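Local coordinates for protein N-acetylglucosamine 2-epimerase (Xylella fastidiosa, PDB 3GT5) that probably interconverts sugar epimers, as a member of the N-acylglucosamine 2-epimerase family of isomerases, at residues E152-Y156 / D222-E226. Residues are numbered along the deposited sequence; the frame is centred on the assembly and turned at random.
Sequences EYGLY and DMRWE
With chi1 at -72°, Trp225 CG lies anti to its own carbonyl carbon and the indole reaches over to Tyr153 and Leu155, whose side chains leave their backbones in the same way. Leu155 lays its CD1 methyl almost centrally over the six-membered ring of Trp225, 3.5 Å from the centroid, a CH-pi contact, while its CB packs on Trp225 CZ2. Tyr153 meets the five-membered end: Trp225 CD1 sits over one face of the Tyr153 ring, 3.5 Å from Tyr153 CG, with the two planes tilted 46° apart, so the pair is neither stacked nor edge-to-face. Two waters finish the join. One accepts from Trp225 NE1, in the plane of the indole, and donates to Leu155 O; the other links Met223 O to Tyr153 OH, which rests against Arg224 CA and CG. The tryptophan is presented by a type I turn from Asp222 to Trp225, closed by Trp225 N to Asp222 O (2.9 Å). Asp222 OD1 fastens the loop further, taking Arg224 N and Glu226 N from opposite faces of its carboxylate, the first bond making an Asx turn. Helix 192-211 also touches Leu155. The loop after strand 220-221 thus packs on the start of strand 155-160 and the turn before it, at one end of an (alpha/alpha)6-barrel, this epimerase family's fold.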
loop_
_atom_site.group_PDB
_atom_site.type_symbol
_atom_site.label_atom_id
_atom_site.label_comp_id
_atom_site.label_asym_id
_atom_site.label_seq_id
_atom_site.Cartn_x
_atom_site.Cartn_y
_atom_site.Cartn_z
ATOM N N GLU A 152 -22.814 -0.761 11.151
ATOM C CA GLU A 152 -22.939 -1.434 12.438
ATOM C C GLU A 152 -21.541 -1.794 12.997
ATOM O O GLU A 152 -21.308 -1.768 14.216
ATOM C CB GLU A 152 -23.832 -2.686 12.241
ATOM C CG GLU A 152 -23.656 -3.810 13.210
ATOM C CD GLU A 152 -24.766 -4.861 13.126
ATOM O OE1 GLU A 152 -25.105 -5.340 12.022
ATOM O OE2 GLU A 152 -25.280 -5.241 14.194
ATOM N N TYR A 153 -20.628 -2.130 12.082
ATOM C CA TYR A 153 -19.264 -2.497 12.437
ATOM C C TYR A 153 -18.238 -1.369 12.241
ATOM O O TYR A 153 -17.154 -1.430 12.799
ATOM C CB TYR A 153 -18.841 -3.723 11.702
ATOM C CG TYR A 153 -19.582 -4.958 12.134
ATOM C CD1 TYR A 153 -19.246 -5.622 13.315
ATOM C CD2 TYR A 153 -20.641 -5.429 11.415
ATOM C CE1 TYR A 153 -19.953 -6.796 13.713
ATOM C CE2 TYR A 153 -21.363 -6.564 11.838
ATOM C CZ TYR A 153 -21.000 -7.234 12.936
ATOM O OH TYR A 153 -21.706 -8.386 13.285
ATOM N N GLY A 154 -18.591 -0.339 11.499
ATOM C CA GLY A 154 -17.650 0.746 11.176
ATOM C C GLY A 154 -16.514 0.335 10.241
ATOM O O GLY A 154 -15.408 0.910 10.287
ATOM N N LEU A 155 -16.793 -0.689 9.438
ATOM C CA LEU A 155 -15.850 -1.272 8.471
ATOM C C LEU A 155 -16.487 -1.695 7.141
ATOM O O LEU A 155 -17.688 -2.016 7.091
ATOM C CB LEU A 155 -15.183 -2.500 9.116
ATOM C CG LEU A 155 -14.347 -2.231 10.347
ATOM C CD1 LEU A 155 -14.082 -3.516 11.142
ATOM C CD2 LEU A 155 -13.052 -1.539 9.930
ATOM N N TYR A 156 -15.681 -1.768 6.066
ATOM C CA TYR A 156 -16.129 -2.194 4.768
ATOM C C TYR A 156 -16.041 -3.713 4.657
ATOM O O TYR A 156 -15.071 -4.343 5.146
ATOM C CB TYR A 156 -15.282 -1.554 3.641
ATOM C CG TYR A 156 -15.461 -0.051 3.548
ATOM C CD1 TYR A 156 -16.527 0.515 2.843
ATOM C CD2 TYR A 156 -14.583 0.809 4.186
ATOM C CE1 TYR A 156 -16.698 1.897 2.806
ATOM C CE2 TYR A 156 -14.745 2.175 4.120
ATOM C CZ TYR A 156 -15.775 2.704 3.429
ATOM O OH TYR A 156 -15.880 4.070 3.401
ATOM N N ASP A 222 -14.438 -13.401 10.405
ATOM C CA ASP A 222 -15.715 -13.890 9.953
ATOM C C ASP A 222 -16.690 -12.719 9.762
ATOM O O ASP A 222 -16.316 -11.567 9.996
ATOM C CB ASP A 222 -16.269 -14.985 10.904
ATOM C CG ASP A 222 -16.623 -14.487 12.321
ATOM O OD1 ASP A 222 -16.846 -13.287 12.591
ATOM O OD2 ASP A 222 -16.725 -15.370 13.215
ATOM N N MET A 223 -17.938 -13.029 9.425
ATOM C CA MET A 223 -18.942 -11.987 9.160
ATOM C C MET A 223 -19.300 -11.111 10.382
ATOM O O MET A 223 -19.854 -10.001 10.231
ATOM C CB MET A 223 -20.207 -12.664 8.583
ATOM C CG MET A 223 -21.090 -13.400 9.606
ATOM S SD MET A 223 -22.537 -14.136 8.742
ATOM C CE MET A 223 -23.387 -12.648 8.225
ATOM N N ARG A 224 -19.014 -11.582 11.584
ATOM C CA ARG A 224 -19.241 -10.815 12.799
ATOM C C ARG A 224 -17.945 -10.135 13.308
ATOM O O ARG A 224 -17.851 -9.656 14.428
ATOM C CB ARG A 224 -19.874 -11.719 13.885
ATOM C CG ARG A 224 -21.341 -11.960 13.637
ATOM C CD ARG A 224 -21.883 -12.946 14.604
ATOM N NE ARG A 224 -21.455 -14.317 14.334
ATOM C CZ ARG A 224 -22.098 -15.190 13.548
ATOM N NH1 ARG A 224 -21.632 -16.425 13.421
ATOM N NH2 ARG A 224 -23.173 -14.837 12.848
ATOM N N TRP A 225 -16.950 -10.066 12.428
ATOM C CA TRP A 225 -15.655 -9.528 12.735
ATOM C C TRP A 225 -14.975 -10.171 13.953
ATOM O O TRP A 225 -14.185 -9.547 14.640
ATOM C CB TRP A 225 -15.694 -8.004 12.826
ATOM C CG TRP A 225 -15.854 -7.355 11.488
ATOM C CD1 TRP A 225 -17.022 -6.981 10.885
ATOM C CD2 TRP A 225 -14.808 -7.046 10.573
ATOM N NE1 TRP A 225 -16.759 -6.420 9.653
ATOM C CE2 TRP A 225 -15.400 -6.424 9.455
ATOM C CE3 TRP A 225 -13.423 -7.193 10.608
ATOM C CZ2 TRP A 225 -14.640 -5.983 8.360
ATOM C CZ3 TRP A 225 -12.680 -6.760 9.550
ATOM C CH2 TRP A 225 -13.287 -6.163 8.435
ATOM N N GLU A 226 -15.245 -11.456 14.164
ATOM C CA GLU A 226 -14.439 -12.275 15.079
ATOM C C GLU A 226 -13.277 -12.900 14.281
ATOM O O GLU A 226 -13.392 -13.149 13.092
ATOM C CB GLU A 226 -15.287 -13.391 15.698
ATOM C CG GLU A 226 -16.370 -12.847 16.619
ATOM C CD GLU A 226 -15.828 -11.991 17.730
ATOM O OE1 GLU A 226 -14.841 -12.388 18.382
ATOM O OE2 GLU A 226 -16.378 -10.886 17.975
HETATM O O HOH W 1 -22.812 -9.861 11.120
HETATM O O HOH W 2 -18.052 -4.977 7.439
#